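Local coordinates for protein scytalidopepsin B (Scytalidium lignicola, PDB 2IFR) that cleaves peptide bonds in proteins at acid pH as a glutamic peptidase of the A4 family, at residues T22-S27 and A159-D164. Residues are numbered along the deposited sequence; the frame is centred on the assembly and turned at random.
Sequences TANVPS and AVEFTD
Thr22 and Thr163 form an antiparallel hydrogen-bonded pair between strands 22-24 and 160-163, whose axes approach to 4.6 Å, with 162° between their N-to-C directions. Two backbone bonds link the pair: Thr22 N to Thr163 O is 3.0 Å and Thr163 N to Thr22 O 2.7 Å. Next along the strands, Ala23 CA lies 3.2 Å from Glu161 O in a CA-H...O contact. The side chains of Thr22 and Thr163 share one face of the sheet. Thr163 OG1 sits between its own backbone N and carbonyl carbon (chi1 52°), which sets this hydroxyl 3.2 Å from Thr22 O.

In the antiparallel beta-sandwich of the A4 peptidases, this seam joins strands 16-29 and 155-169; strands 88-95 and 200-205 flank the pair on its outer sides. Ala23 and Phe162 share the other face, where the methyl CB of Ala23 meets Phe162 CD1 obliquely at 4.1 Å and both side chains touch Met91. From Asn24 on the regular pairing is lost; its side chain, with chi1 at 57°, reaches across to the backbone of Ala159 and Glu161. Farther along, the Pro26 ring crosses the CG2 branch of Val160, Pro26 CG lying 3.7 Å from Val160 CG2, and Trp58 of strand 51-60 packs against both residues.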
ATOM      1  N   THR A  22       7.314   4.875  -7.360  1.00 24.18           N
ATOM      2  CA  THR A  22       8.520   4.175  -6.998  1.00 24.55           C
ATOM      3  C   THR A  22       8.771   4.522  -5.514  1.00 24.68           C
ATOM      4  O   THR A  22       8.711   5.731  -5.120  1.00 25.36           O
ATOM      5  CB  THR A  22       9.679   4.666  -7.867  1.00 26.72           C
ATOM      6  OG1 THR A  22       9.440   4.281  -9.225  1.00 27.66           O
ATOM      7  CG2 THR A  22      11.003   4.079  -7.402  1.00 27.90           C
ATOM      8  N   ALA A  23       8.999   3.524  -4.669  1.00 22.72           N
ATOM      9  CA  ALA A  23       9.265   3.791  -3.247  1.00 22.00           C
ATOM     10  C   ALA A  23      10.580   3.158  -2.836  1.00 22.33           C
ATOM     11  O   ALA A  23      10.967   2.061  -3.378  1.00 21.30           O
ATOM     12  CB  ALA A  23       8.130   3.245  -2.377  1.00 17.18           C
ATOM     13  N   ASN A  24      11.285   3.802  -1.902  1.00 21.66           N
ATOM     14  CA  ASN A  24      12.576   3.274  -1.404  1.00 21.25           C
ATOM     15  C   ASN A  24      12.299   2.333  -0.239  1.00 21.57           C
ATOM     16  O   ASN A  24      11.295   2.520   0.543  1.00 20.76           O
ATOM     17  CB  ASN A  24      13.466   4.436  -0.954  1.00 21.83           C
ATOM     18  CG  ASN A  24      12.789   5.304   0.112  1.00 23.93           C
ATOM     19  OD1 ASN A  24      13.222   5.276   1.336  1.00 25.36           O
ATOM     20  ND2 ASN A  24      11.797   6.008  -0.276  1.00 17.59           N
ATOM     21  N   VAL A  25      13.148   1.325  -0.078  1.00 21.05           N
ATOM     22  CA  VAL A  25      12.977   0.372   0.997  1.00 21.63           C
ATOM     23  C   VAL A  25      13.784   0.916   2.178  1.00 23.01           C
ATOM     24  O   VAL A  25      15.017   1.180   2.047  1.00 20.92           O
ATOM     25  CB  VAL A  25      13.508  -1.039   0.579  1.00 22.05           C
ATOM     26  CG1 VAL A  25      13.283  -2.031   1.690  1.00 22.01           C
ATOM     27  CG2 VAL A  25      12.767  -1.522  -0.699  1.00 21.80           C
ATOM     28  N   PRO A  26      13.133   1.111   3.341  1.00 23.46           N
ATOM     29  CA  PRO A  26      13.790   1.632   4.554  1.00 21.57           C
ATOM     30  C   PRO A  26      14.370   0.531   5.442  1.00 22.77           C
ATOM     31  O   PRO A  26      14.069  -0.695   5.223  1.00 22.53           O
ATOM     32  CB  PRO A  26      12.642   2.318   5.278  1.00 18.61           C
ATOM     33  CG  PRO A  26      11.513   1.287   5.068  1.00 21.93           C
ATOM     34  CD  PRO A  26      11.676   0.953   3.560  1.00 22.42           C
ATOM     35  N   SER A  27      15.211   0.882   6.385  1.00 21.86           N
ATOM     36  CA  SER A  27      15.680  -0.070   7.359  1.00 24.51           C
ATOM     37  C   SER A  27      14.605   0.033   8.450  1.00 23.48           C
ATOM     38  O   SER A  27      14.029   1.112   8.631  1.00 24.20           O
ATOM     39  CB  SER A  27      17.056   0.273   7.898  1.00 27.82           C
ATOM     40  OG  SER A  27      17.026   1.481   8.633  1.00 35.89           O
ATOM     41  N   ALA A 159      12.830   8.226   5.579  1.00 20.53           N
ATOM     42  CA  ALA A 159      11.425   8.322   5.209  1.00 20.31           C
ATOM     43  C   ALA A 159      11.136   7.464   3.973  1.00 19.81           C
ATOM     44  O   ALA A 159      12.037   7.296   3.079  1.00 18.73           O
ATOM     45  CB  ALA A 159      11.071   9.792   4.905  1.00 17.48           C
ATOM     46  N   VAL A 160       9.933   6.899   3.907  1.00 18.19           N
ATOM     47  CA  VAL A 160       9.543   6.138   2.736  1.00 18.63           C
ATOM     48  C   VAL A 160       8.868   7.136   1.817  1.00 20.99           C
ATOM     49  O   VAL A 160       7.819   7.782   2.183  1.00 18.82           O
ATOM     50  CB  VAL A 160       8.556   5.017   3.058  1.00 20.27           C
ATOM     51  CG1 VAL A 160       8.122   4.331   1.745  1.00 20.21           C
ATOM     52  CG2 VAL A 160       9.231   4.010   3.948  1.00 20.34           C
ATOM     53  N   GLU A 161       9.453   7.306   0.640  1.00 24.28           N
ATOM     54  CA  GLU A 161       8.943   8.249  -0.344  1.00 24.98           C
ATOM     55  C   GLU A 161       8.454   7.609  -1.631  1.00 24.18           C
ATOM     56  O   GLU A 161       9.222   6.860  -2.320  1.00 22.86           O
ATOM     57  CB  GLU A 161      10.038   9.242  -0.690  1.00 28.42           C
ATOM     58  CG  GLU A 161      10.560   9.941   0.517  1.00 36.22           C
ATOM     59  CD  GLU A 161      11.382  11.159   0.168  1.00 42.72           C
ATOM     60  OE1 GLU A 161      11.848  11.816   1.127  1.00 44.36           O
ATOM     61  OE2 GLU A 161      11.553  11.453  -1.054  1.00 45.84           O
ATOM     62  N   PHE A 162       7.202   7.893  -1.966  1.00 23.83           N
ATOM     63  CA  PHE A 162       6.599   7.406  -3.201  1.00 22.82           C
ATOM     64  C   PHE A 162       6.929   8.539  -4.168  1.00 24.68           C
ATOM     65  O   PHE A 162       6.385   9.687  -4.015  1.00 25.42           O
ATOM     66  CB  PHE A 162       5.086   7.302  -3.043  1.00 20.36           C
ATOM     67  CG  PHE A 162       4.628   6.275  -2.034  1.00 20.68           C
ATOM     68  CD1 PHE A 162       4.375   4.960  -2.423  1.00 21.82           C
ATOM     69  CD2 PHE A 162       4.375   6.638  -0.707  1.00 21.38           C
ATOM     70  CE1 PHE A 162       3.866   4.013  -1.502  1.00 18.76           C
ATOM     71  CE2 PHE A 162       3.866   5.707   0.224  1.00 17.95           C
ATOM     72  CZ  PHE A 162       3.610   4.389  -0.181  1.00 20.93           C
ATOM     73  N   THR A 163       7.819   8.292  -5.126  1.00 24.67           N
ATOM     74  CA  THR A 163       8.203   9.334  -6.088  1.00 25.04           C
ATOM     75  C   THR A 163       7.597   9.007  -7.447  1.00 25.93           C
ATOM     76  O   THR A 163       7.231   7.817  -7.713  1.00 24.23           O
ATOM     77  CB  THR A 163       9.735   9.449  -6.206  1.00 26.79           C
ATOM     78  OG1 THR A 163      10.297   8.156  -6.468  1.00 27.50           O
ATOM     79  CG2 THR A 163      10.330   9.986  -4.893  1.00 25.14           C
ATOM     80  N   ASP A 164       7.476  10.019  -8.298  1.00 26.50           N
ATOM     81  CA  ASP A 164       6.864   9.869  -9.617  1.00 29.19           C
ATOM     82  C   ASP A 164       5.505   9.219  -9.482  1.00 29.69           C
ATOM     83  O   ASP A 164       5.165   8.254 -10.263  1.00 28.79           O
ATOM     84  CB  ASP A 164       7.743   9.021 -10.540  1.00 33.75           C
ATOM     85  CG  ASP A 164       9.008   9.735 -10.939  1.00 37.38           C
ATOM     86  OD1 ASP A 164       8.952  10.983 -11.093  1.00 39.62           O
ATOM     87  OD2 ASP A 164      10.052   9.060 -11.102  1.00 40.70           O
TER